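Local coordinates for N-acylhomoserine lactone dependent regulatory protein (Burkholderia cenocepacia, PDB 5L10), which probably regulates transcription in response to N-acylhomoserine lactones, which LuxR relatives bind through this domain, while a separate C-terminal region, absent here, probably binds DNA, at residues L132-D137 / A151-L156; P27-A32 / H158-Y163; W94-E99 / D108-G113. One frame throughout, in Å; residues are numbered along the deposited sequence.

How the interactions relate
The three contacts illustrate how an alpha-beta-alpha domain is assembled around one antiparallel sheet. Interactions 1 and 2 share helix 143-169 and have centres about 9 Å apart; they merge into one apolar layer where Leu156 CD2 lies 3.6 Å from Ala32 CB. Interaction 3 sits at the sheet's far end, its centre about 17 Å from that of interaction 1 and about 24 Å from that of interaction 2. It still reaches strand 129-136, with Trp94 CZ2 3.8 Å from Val135 CG2. In LuxR relatives the autoinducer lies on the sheet face opposite the counterpart of helix 143-169; here Thr133 on that side binds a glycerol, probably from crystallisation.

Interaction 1 (L132-D137 / A151-L156); sequences LTLVRD and APCASL
Leu132 and Leu134 pack against Cys153 and Leu156 where strand 129-136, the central strand of the five-stranded sheet, is covered by the long helix 143-169. This is one alpha-on-beta interface of the alpha-beta-alpha autoinducer-binding domain, a member of the GAF clan. The two axes approach to 10.4 Å, far enough for a layer of side chains between them.

Leu134 can be followed outward from the sheet. Its CB leaves the strand toward the helix, and CG turns anti to the carbonyl carbon (chi1 -52°), where it branches. Leu134 CD2 stays on the strand side of the interface and lies 4.0 Å from Leu132 CD1, so the two leucines of the strand also pack on each other. Leu134 CD1 prolongs the chain, anti to CA (chi2 179°), and does the touching: it meets Cys153 SG at 4.0 Å and, one helical turn further on, the methyl Leu156 CD1 at 4.3 Å. A single methyl thus spans two residues spaced by three along the helix.

Leu132 takes the other route, its CG anti to the backbone N, and presents CD2 to the root of Leu156 instead of to its branch end. The side chains that meet are apolar and buried, and no hydrogen bond joins the segments. Phe38 touches both Leu134 and Cys153, while Leu9 of helix 3-16 packs on Leu156. The helix face that includes Ser155 turns to the second subunit, where Ala151 O is hydrogen-bonded to Ser155 OG of that subunit and the reciprocal bond is weak. Leu132 CD2 makes its side-chain contact at 4.3 Å from Leu156 CB and comes to 3.8 Å from the backbone oxygen Leu156 O.

Interaction 2 (P27-A32 / H158-Y163); sequences PPIAAA and HAAHAY
The helical layer on one face of the sheet is built from helices 3-16, 22-35 and 143-169, and the contact of Ile29 with Ala159 and Ala160 joins the second of these to the third. It is an example of helix packing in which one long side chain is set against a surface of small ones.

On the side of 27-32, Ile29 makes the contact. Its CG1 stands beside the backbone N and CD1 continues in the extended direction (chi2 174°), which brings the terminal methyl directly to the neighbouring helix. There Ile29 CD1 touches backbone as much as side chain: it is 3.7 Å from Ala160 CA, 3.9 Å from Ala160 N and 4.1 Å from Ala160 CB. Ala159 contributes from the preceding position, its carbonyl oxygen Ala159 O lying 4.1 Å from Ile29 CD1 and its CB somewhat further away. The methyl therefore rests over the peptide linking the two alanines. The other branch of Ile29, CG2, serves the join with Leu156 of the same long helix.

Next to this spot, segment 158-163 of the long helix contains a wider pi-type turn at 160-163. The CB of Tyr163 starts out toward segment 27-32, but its ring leads away and has Ala159 CA at its edge, in plane, while its OH is hydrogen-bonded to Gln17 NE2. On other sides of the helix, His161 ND1 is hydrogen-bonded to Tyr43 OH and the ring of His158 meets His120 of the second subunit.

Nothing polar passes between the two segments themselves: with no hydrogen bond or charge pair across them, this buried join rests on van der Waals contact, and the polar groups His161 ND1 and Tyr163 OH are hydrogen-bonded elsewhere.

Interaction 3 (W94-E99 / D108-G113); sequences WNAFDE and DAACFG
Ala110 offers its CB to two neighbours at once, the methyl of Ala96 and the ring of Phe97, and the way these three groups are turned defines the contact. Ala96 points at the helix: Ala96 CB meets Ala110 CB methyl to methyl at 4.0 Å. Ala109 CB is a little further from Ala96 CB, at 4.4 Å. Phe97 sets out differently: with CG anti to the carbonyl carbon (chi1 -63°), its ring swings back so that the far end approaches the helix. Phe97 CE1 comes to 3.9 Å from Ala110 CB. The methyl stands obliquely to the ring, with Ala110 CB 4.3 Å from the Phe97 ring centroid and 28° off the normal, an off-centre CH-pi contact.

The backbone that carries the two residues is itself braced. Asn95 to Asp98 form a type I beta turn, with Asp98 N hydrogen-bonded to Asn95 O. Inside it, Asn95 OD1 accepts from Phe97 N at 2.8 Å in the plane of its carbonyl, closing an Asx turn. Glu99 folds back on the same loop: the anti lone pair of Glu99 OE2 accepts the N-H of Asn95 in a long bond, 3.3 Å from Asn95 N, that is nevertheless fairly straight (165°).

The surroundings differ from one side to the other. Ala109 is buried against Trp66 of helix 64-72, and Trp106 of helix 103-111 packs on Ala96, whereas Phe97 is exposed. Asp108 OD1 forms a salt bridge with Arg69 NH2.

The arrangement is a strand-to-helix connection: edge strand 92-95 leads into a type I beta turn reinforced by an Asx turn, and this turn packs its apolar residues on Ala109 and Ala110 of helix 103-111, the next helix of the autoinducer-binding domain.

Interaction 1 (L132-D137 / A151-L156)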
loop_
_atom_site.group_PDB
_atom_site.type_symbol
_atom_site.label_atom_id
_atom_site.label_comp_id
_atom_site.label_asym_id
_atom_site.label_seq_id
_atom_site.Cartn_x
_atom_site.Cartn_y
_atom_site.Cartn_z
ATOM N N LEU A 132 -8.170 2.222 -5.678
ATOM C CA LEU A 132 -8.339 3.628 -5.338
ATOM C C LEU A 132 -8.078 4.462 -6.581
ATOM O O LEU A 132 -7.050 4.292 -7.244
ATOM C CB LEU A 132 -7.390 4.055 -4.217
ATOM C CG LEU A 132 -7.422 5.557 -3.899
ATOM C CD1 LEU A 132 -8.732 5.956 -3.217
ATOM C CD2 LEU A 132 -6.222 5.967 -3.057
ATOM N N THR A 133 -9.010 5.357 -6.895
ATOM C CA THR A 133 -8.926 6.186 -8.090
ATOM C C THR A 133 -9.085 7.643 -7.686
ATOM O O THR A 133 -10.090 8.014 -7.070
ATOM C CB THR A 133 -9.993 5.779 -9.109
ATOM O OG1 THR A 133 -9.734 4.444 -9.560
ATOM C CG2 THR A 133 -9.979 6.705 -10.294
ATOM N N LEU A 134 -8.087 8.460 -8.015
ATOM C CA LEU A 134 -8.101 9.892 -7.738
ATOM C C LEU A 134 -8.189 10.634 -9.064
ATOM O O LEU A 134 -7.311 10.486 -9.920
ATOM C CB LEU A 134 -6.850 10.311 -6.968
ATOM C CG LEU A 134 -6.547 9.503 -5.710
ATOM C CD1 LEU A 134 -5.266 9.997 -5.058
ATOM C CD2 LEU A 134 -7.720 9.565 -4.745
ATOM N N VAL A 135 -9.244 11.425 -9.237
ATOM C CA VAL A 135 -9.513 12.075 -10.514
ATOM C C VAL A 135 -9.665 13.575 -10.307
ATOM O O VAL A 135 -10.315 14.020 -9.354
ATOM C CB VAL A 135 -10.774 11.502 -11.192
ATOM C CG1 VAL A 135 -10.849 11.976 -12.629
ATOM C CG2 VAL A 135 -10.772 9.988 -11.129
ATOM N N ARG A 136 -9.062 14.348 -11.204
ATOM C CA ARG A 136 -9.308 15.777 -11.319
ATOM C C ARG A 136 -9.967 16.063 -12.662
ATOM O O ARG A 136 -9.751 15.346 -13.644
ATOM C CB ARG A 136 -8.012 16.584 -11.175
ATOM C CG ARG A 136 -6.756 15.819 -11.546
ATOM C CD ARG A 136 -5.524 16.551 -11.057
ATOM N NE ARG A 136 -5.306 17.791 -11.792
ATOM C CZ ARG A 136 -4.491 18.761 -11.395
ATOM N NH1 ARG A 136 -3.824 18.640 -10.257
ATOM N NH2 ARG A 136 -4.351 19.856 -12.129
ATOM N N ASP A 137 -10.782 17.117 -12.697
ATOM C CA ASP A 137 -11.566 17.457 -13.878
ATOM C C ASP A 137 -11.023 18.653 -14.643
ATOM O O ASP A 137 -11.595 19.021 -15.674
ATOM C CB ASP A 137 -13.020 17.733 -13.477
ATOM C CG ASP A 137 -13.146 18.892 -12.500
ATOM O OD1 ASP A 137 -12.111 19.323 -11.949
ATOM O OD2 ASP A 137 -14.281 19.368 -12.277
ATOM N N ALA A 151 4.818 10.124 -3.555
ATOM C CA ALA A 151 4.799 9.756 -2.140
ATOM C C ALA A 151 3.462 10.046 -1.468
ATOM O O ALA A 151 2.952 9.157 -0.763
ATOM C CB ALA A 151 5.954 10.449 -1.412
ATOM N N PRO A 152 2.847 11.229 -1.618
ATOM C CA PRO A 152 1.531 11.426 -0.983
ATOM C C PRO A 152 0.459 10.492 -1.514
ATOM O O PRO A 152 -0.326 9.947 -0.729
ATOM C CB PRO A 152 1.212 12.896 -1.292
ATOM C CG PRO A 152 2.538 13.525 -1.509
ATOM C CD PRO A 152 3.348 12.484 -2.205
ATOM N N CYS A 153 0.397 10.291 -2.831
ATOM C CA CYS A 153 -0.603 9.383 -3.383
ATOM C C CYS A 153 -0.371 7.956 -2.910
ATOM O O CYS A 153 -1.329 7.222 -2.636
ATOM C CB CYS A 153 -0.593 9.453 -4.906
ATOM S SG CYS A 153 -1.373 10.928 -5.553
ATOM N N ALA A 154 0.897 7.543 -2.823
ATOM C CA ALA A 154 1.230 6.241 -2.255
ATOM C C ALA A 154 0.687 6.116 -0.839
ATOM O O ALA A 154 0.100 5.092 -0.469
ATOM C CB ALA A 154 2.745 6.049 -2.263
ATOM N N SER A 155 0.881 7.158 -0.033
ATOM C CA SER A 155 0.344 7.177 1.321
ATOM C C SER A 155 -1.163 6.938 1.315
ATOM O O SER A 155 -1.664 6.046 2.009
ATOM C CB SER A 155 0.694 8.509 1.983
ATOM O OG SER A 155 0.236 8.556 3.316
ATOM N N LEU A 156 -1.901 7.717 0.517
ATOM C CA LEU A 156 -3.353 7.555 0.443
ATOM C C LEU A 156 -3.737 6.171 -0.056
ATOM O O LEU A 156 -4.749 5.602 0.374
ATOM C CB LEU A 156 -3.958 8.616 -0.473
ATOM C CG LEU A 156 -4.191 9.993 0.129
ATOM C CD1 LEU A 156 -4.898 10.889 -0.880
ATOM C CD2 LEU A 156 -5.010 9.839 1.392
#

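Interaction 2 (P27-A32 / H158-Y163)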
loop_
_atom_site.group_PDB
_atom_site.type_symbol
_atom_site.label_atom_id
_atom_site.label_comp_id
_atom_site.label_asym_id
_atom_site.label_seq_id
_atom_site.Cartn_x
_atom_site.Cartn_y
_atom_site.Cartn_z
ATOM N N PRO A 27 -14.440 9.585 4.247
ATOM C CA PRO A 27 -14.280 11.057 4.247
ATOM C C PRO A 27 -12.854 11.516 4.515
ATOM O O PRO A 27 -12.409 12.491 3.892
ATOM C CB PRO A 27 -15.236 11.512 5.359
ATOM C CG PRO A 27 -16.306 10.501 5.332
ATOM C CD PRO A 27 -15.621 9.189 5.041
ATOM N N PRO A 28 -12.098 10.885 5.432
ATOM C CA PRO A 28 -10.689 11.301 5.568
ATOM C C PRO A 28 -9.887 11.136 4.291
ATOM O O PRO A 28 -9.107 12.029 3.934
ATOM C CB PRO A 28 -10.159 10.395 6.687
ATOM C CG PRO A 28 -11.342 10.060 7.482
ATOM C CD PRO A 28 -12.460 9.921 6.490
ATOM N N ILE A 29 -10.055 10.016 3.585
ATOM C CA ILE A 29 -9.282 9.787 2.369
ATOM C C ILE A 29 -9.723 10.745 1.269
ATOM O O ILE A 29 -8.895 11.265 0.511
ATOM C CB ILE A 29 -9.405 8.317 1.928
ATOM C CG1 ILE A 29 -8.917 7.383 3.040
ATOM C CG2 ILE A 29 -8.621 8.076 0.652
ATOM C CD1 ILE A 29 -9.141 5.916 2.748
ATOM N N ALA A 30 -11.028 11.002 1.168
ATOM C CA ALA A 30 -11.520 11.932 0.157
ATOM C C ALA A 30 -11.096 13.364 0.468
ATOM O O ALA A 30 -10.767 14.131 -0.446
ATOM C CB ALA A 30 -13.040 11.829 0.044
ATOM N N ALA A 31 -11.094 13.743 1.749
ATOM C CA ALA A 31 -10.653 15.084 2.116
ATOM C C ALA A 31 -9.171 15.279 1.815
ATOM O O ALA A 31 -8.759 16.359 1.371
ATOM C CB ALA A 31 -10.949 15.352 3.591
ATOM N N ALA A 32 -8.355 14.245 2.037
ATOM C CA ALA A 32 -6.935 14.351 1.716
ATOM C C ALA A 32 -6.717 14.448 0.210
ATOM O O ALA A 32 -5.932 15.284 -0.257
ATOM C CB ALA A 32 -6.173 13.160 2.297
ATOM N N HIS A 158 -2.041 3.268 0.290
ATOM C CA HIS A 158 -1.905 2.346 1.411
ATOM C C HIS A 158 -3.051 2.519 2.396
ATOM O O HIS A 158 -3.573 1.537 2.933
ATOM C CB HIS A 158 -0.558 2.562 2.107
ATOM C CG HIS A 158 -0.461 1.923 3.460
ATOM N ND1 HIS A 158 -1.023 2.479 4.590
ATOM C CD2 HIS A 158 0.147 0.784 3.867
ATOM C CE1 HIS A 158 -0.775 1.706 5.633
ATOM N NE2 HIS A 158 -0.066 0.670 5.221
ATOM N N ALA A 159 -3.459 3.765 2.639
ATOM C CA ALA A 159 -4.523 4.025 3.604
ATOM C C ALA A 159 -5.849 3.443 3.139
ATOM O O ALA A 159 -6.608 2.891 3.943
ATOM C CB ALA A 159 -4.654 5.528 3.846
ATOM N N ALA A 160 -6.152 3.566 1.845
ATOM C CA ALA A 160 -7.407 3.028 1.333
ATOM C C ALA A 160 -7.432 1.511 1.441
ATOM O O ALA A 160 -8.441 0.923 1.845
ATOM C CB ALA A 160 -7.617 3.470 -0.115
ATOM N N HIS A 161 -6.319 0.865 1.103
ATOM C CA HIS A 161 -6.276 -0.589 1.120
ATOM C C HIS A 161 -6.241 -1.133 2.542
ATOM O O HIS A 161 -6.732 -2.241 2.790
ATOM C CB HIS A 161 -5.070 -1.071 0.319
ATOM C CG HIS A 161 -5.097 -0.641 -1.115
ATOM N ND1 HIS A 161 -6.268 -0.540 -1.836
ATOM C CD2 HIS A 161 -4.104 -0.273 -1.957
ATOM C CE1 HIS A 161 -5.992 -0.137 -3.063
ATOM N NE2 HIS A 161 -4.686 0.034 -3.162
ATOM N N ALA A 162 -5.687 -0.373 3.484
ATOM C CA ALA A 162 -5.542 -0.855 4.852
ATOM C C ALA A 162 -6.715 -0.477 5.745
ATOM O O ALA A 162 -7.028 -1.219 6.684
ATOM C CB ALA A 162 -4.245 -0.324 5.467
ATOM N N TYR A 163 -7.375 0.651 5.479
ATOM C CA TYR A 163 -8.422 1.143 6.362
ATOM C C TYR A 163 -9.814 1.141 5.746
ATOM O O TYR A 163 -10.794 1.103 6.496
ATOM C CB TYR A 163 -8.097 2.568 6.833
ATOM C CG TYR A 163 -6.849 2.661 7.679
ATOM C CD1 TYR A 163 -6.915 2.531 9.061
ATOM C CD2 TYR A 163 -5.608 2.878 7.098
ATOM C CE1 TYR A 163 -5.776 2.618 9.841
ATOM C CE2 TYR A 163 -4.464 2.965 7.870
ATOM C CZ TYR A 163 -4.554 2.836 9.240
ATOM O OH TYR A 163 -3.418 2.920 10.010
#

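Interaction 3 (W94-E99 / D108-G113)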
loop_
_atom_site.group_PDB
_atom_site.type_symbol
_atom_site.label_atom_id
_atom_site.label_comp_id
_atom_site.label_asym_id
_atom_site.label_seq_id
_atom_site.Cartn_x
_atom_site.Cartn_y
_atom_site.Cartn_z
ATOM N N TRP A 94 -3.917 8.127 -16.060
ATOM C CA TRP A 94 -4.672 8.046 -17.301
ATOM C C TRP A 94 -5.360 9.371 -17.601
ATOM O O TRP A 94 -5.580 10.200 -16.714
ATOM C CB TRP A 94 -5.693 6.901 -17.258
ATOM C CG TRP A 94 -6.535 6.861 -16.020
ATOM C CD1 TRP A 94 -6.320 6.102 -14.906
ATOM C CD2 TRP A 94 -7.739 7.598 -15.776
ATOM N NE1 TRP A 94 -7.314 6.325 -13.982
ATOM C CE2 TRP A 94 -8.197 7.239 -14.492
ATOM C CE3 TRP A 94 -8.471 8.531 -16.516
ATOM C CZ2 TRP A 94 -9.357 7.777 -13.935
ATOM C CZ3 TRP A 94 -9.620 9.063 -15.962
ATOM C CH2 TRP A 94 -10.050 8.688 -14.683
ATOM N N ASN A 95 -5.695 9.547 -18.882
ATOM C CA ASN A 95 -6.349 10.740 -19.411
ATOM C C ASN A 95 -7.473 10.288 -20.331
ATOM O O ASN A 95 -7.214 9.657 -21.360
ATOM C CB ASN A 95 -5.348 11.622 -20.171
ATOM C CG ASN A 95 -5.963 12.920 -20.695
ATOM O OD1 ASN A 95 -7.100 12.952 -21.169
ATOM N ND2 ASN A 95 -5.194 13.997 -20.619
ATOM N N ALA A 96 -8.713 10.632 -19.977
ATOM C CA ALA A 96 -9.864 10.144 -20.733
ATOM C C ALA A 96 -9.823 10.579 -22.193
ATOM O O ALA A 96 -10.345 9.871 -23.061
ATOM C CB ALA A 96 -11.162 10.611 -20.071
ATOM N N PHE A 97 -9.209 11.724 -22.492
ATOM C CA PHE A 97 -9.124 12.172 -23.878
ATOM C C PHE A 97 -8.010 11.488 -24.659
ATOM O O PHE A 97 -7.988 11.594 -25.888
ATOM C CB PHE A 97 -8.918 13.690 -23.944
ATOM C CG PHE A 97 -10.054 14.486 -23.364
ATOM C CD1 PHE A 97 -11.266 14.585 -24.033
ATOM C CD2 PHE A 97 -9.906 15.148 -22.156
ATOM C CE1 PHE A 97 -12.311 15.318 -23.500
ATOM C CE2 PHE A 97 -10.946 15.882 -21.619
ATOM C CZ PHE A 97 -12.149 15.967 -22.290
ATOM N N ASP A 98 -7.105 10.773 -23.989
ATOM C CA ASP A 98 -5.875 10.293 -24.609
ATOM C C ASP A 98 -5.706 8.779 -24.521
ATOM O O ASP A 98 -4.597 8.279 -24.726
ATOM C CB ASP A 98 -4.673 10.989 -23.972
ATOM C CG ASP A 98 -3.744 11.594 -24.995
ATOM O OD1 ASP A 98 -3.349 10.881 -25.942
ATOM O OD2 ASP A 98 -3.418 12.791 -24.854
ATOM N N GLU A 99 -6.764 8.042 -24.227
ATOM C CA GLU A 99 -6.520 6.613 -24.096
ATOM C C GLU A 99 -6.993 5.863 -25.337
ATOM O O GLU A 99 -8.005 6.229 -25.946
ATOM C CB GLU A 99 -7.231 6.045 -22.864
ATOM C CG GLU A 99 -6.714 6.570 -21.525
ATOM C CD GLU A 99 -5.252 6.231 -21.267
ATOM O OE1 GLU A 99 -4.799 5.150 -21.695
ATOM O OE2 GLU A 99 -4.557 7.052 -20.631
ATOM N N ASP A 108 -17.948 8.387 -21.844
ATOM C CA ASP A 108 -18.783 8.713 -20.694
ATOM C C ASP A 108 -17.959 9.308 -19.555
ATOM O O ASP A 108 -18.417 10.224 -18.864
ATOM C CB ASP A 108 -19.532 7.464 -20.231
ATOM C CG ASP A 108 -20.628 7.056 -21.192
ATOM O OD1 ASP A 108 -21.368 7.948 -21.661
ATOM O OD2 ASP A 108 -20.754 5.848 -21.484
ATOM N N ALA A 109 -16.742 8.800 -19.346
ATOM C CA ALA A 109 -15.875 9.346 -18.307
ATOM C C ALA A 109 -15.573 10.819 -18.560
ATOM O O ALA A 109 -15.739 11.662 -17.670
ATOM C CB ALA A 109 -14.582 8.533 -18.229
ATOM N N ALA A 110 -15.135 11.149 -19.778
ATOM C CA ALA A 110 -14.829 12.536 -20.112
ATOM C C ALA A 110 -16.055 13.433 -19.990
ATOM O O ALA A 110 -15.930 14.612 -19.635
ATOM C CB ALA A 110 -14.250 12.616 -21.524
ATOM N N CYS A 111 -17.247 12.899 -20.269
ATOM C CA CYS A 111 -18.455 13.715 -20.222
ATOM C C CYS A 111 -18.852 14.103 -18.804
ATOM O O CYS A 111 -19.666 15.017 -18.635
ATOM C CB CYS A 111 -19.617 12.980 -20.892
ATOM S SG CYS A 111 -19.529 12.893 -22.698
ATOM N N PHE A 112 -18.304 13.443 -17.780
ATOM C CA PHE A 112 -18.741 13.682 -16.409
ATOM C C PHE A 112 -17.577 14.029 -15.491
ATOM O O PHE A 112 -17.663 13.841 -14.276
ATOM C CB PHE A 112 -19.513 12.477 -15.872
ATOM C CG PHE A 112 -20.818 12.249 -16.569
ATOM C CD1 PHE A 112 -21.947 12.953 -16.194
ATOM C CD2 PHE A 112 -20.913 11.347 -17.614
ATOM C CE1 PHE A 112 -23.148 12.757 -16.842
ATOM C CE2 PHE A 112 -22.112 11.142 -18.266
ATOM C CZ PHE A 112 -23.233 11.848 -17.879
ATOM N N GLY A 113 -16.489 14.552 -16.051
ATOM C CA GLY A 113 -15.374 15.016 -15.258
ATOM C C GLY A 113 -14.357 13.961 -14.882
ATOM O O GLY A 113 -13.294 14.313 -14.355
#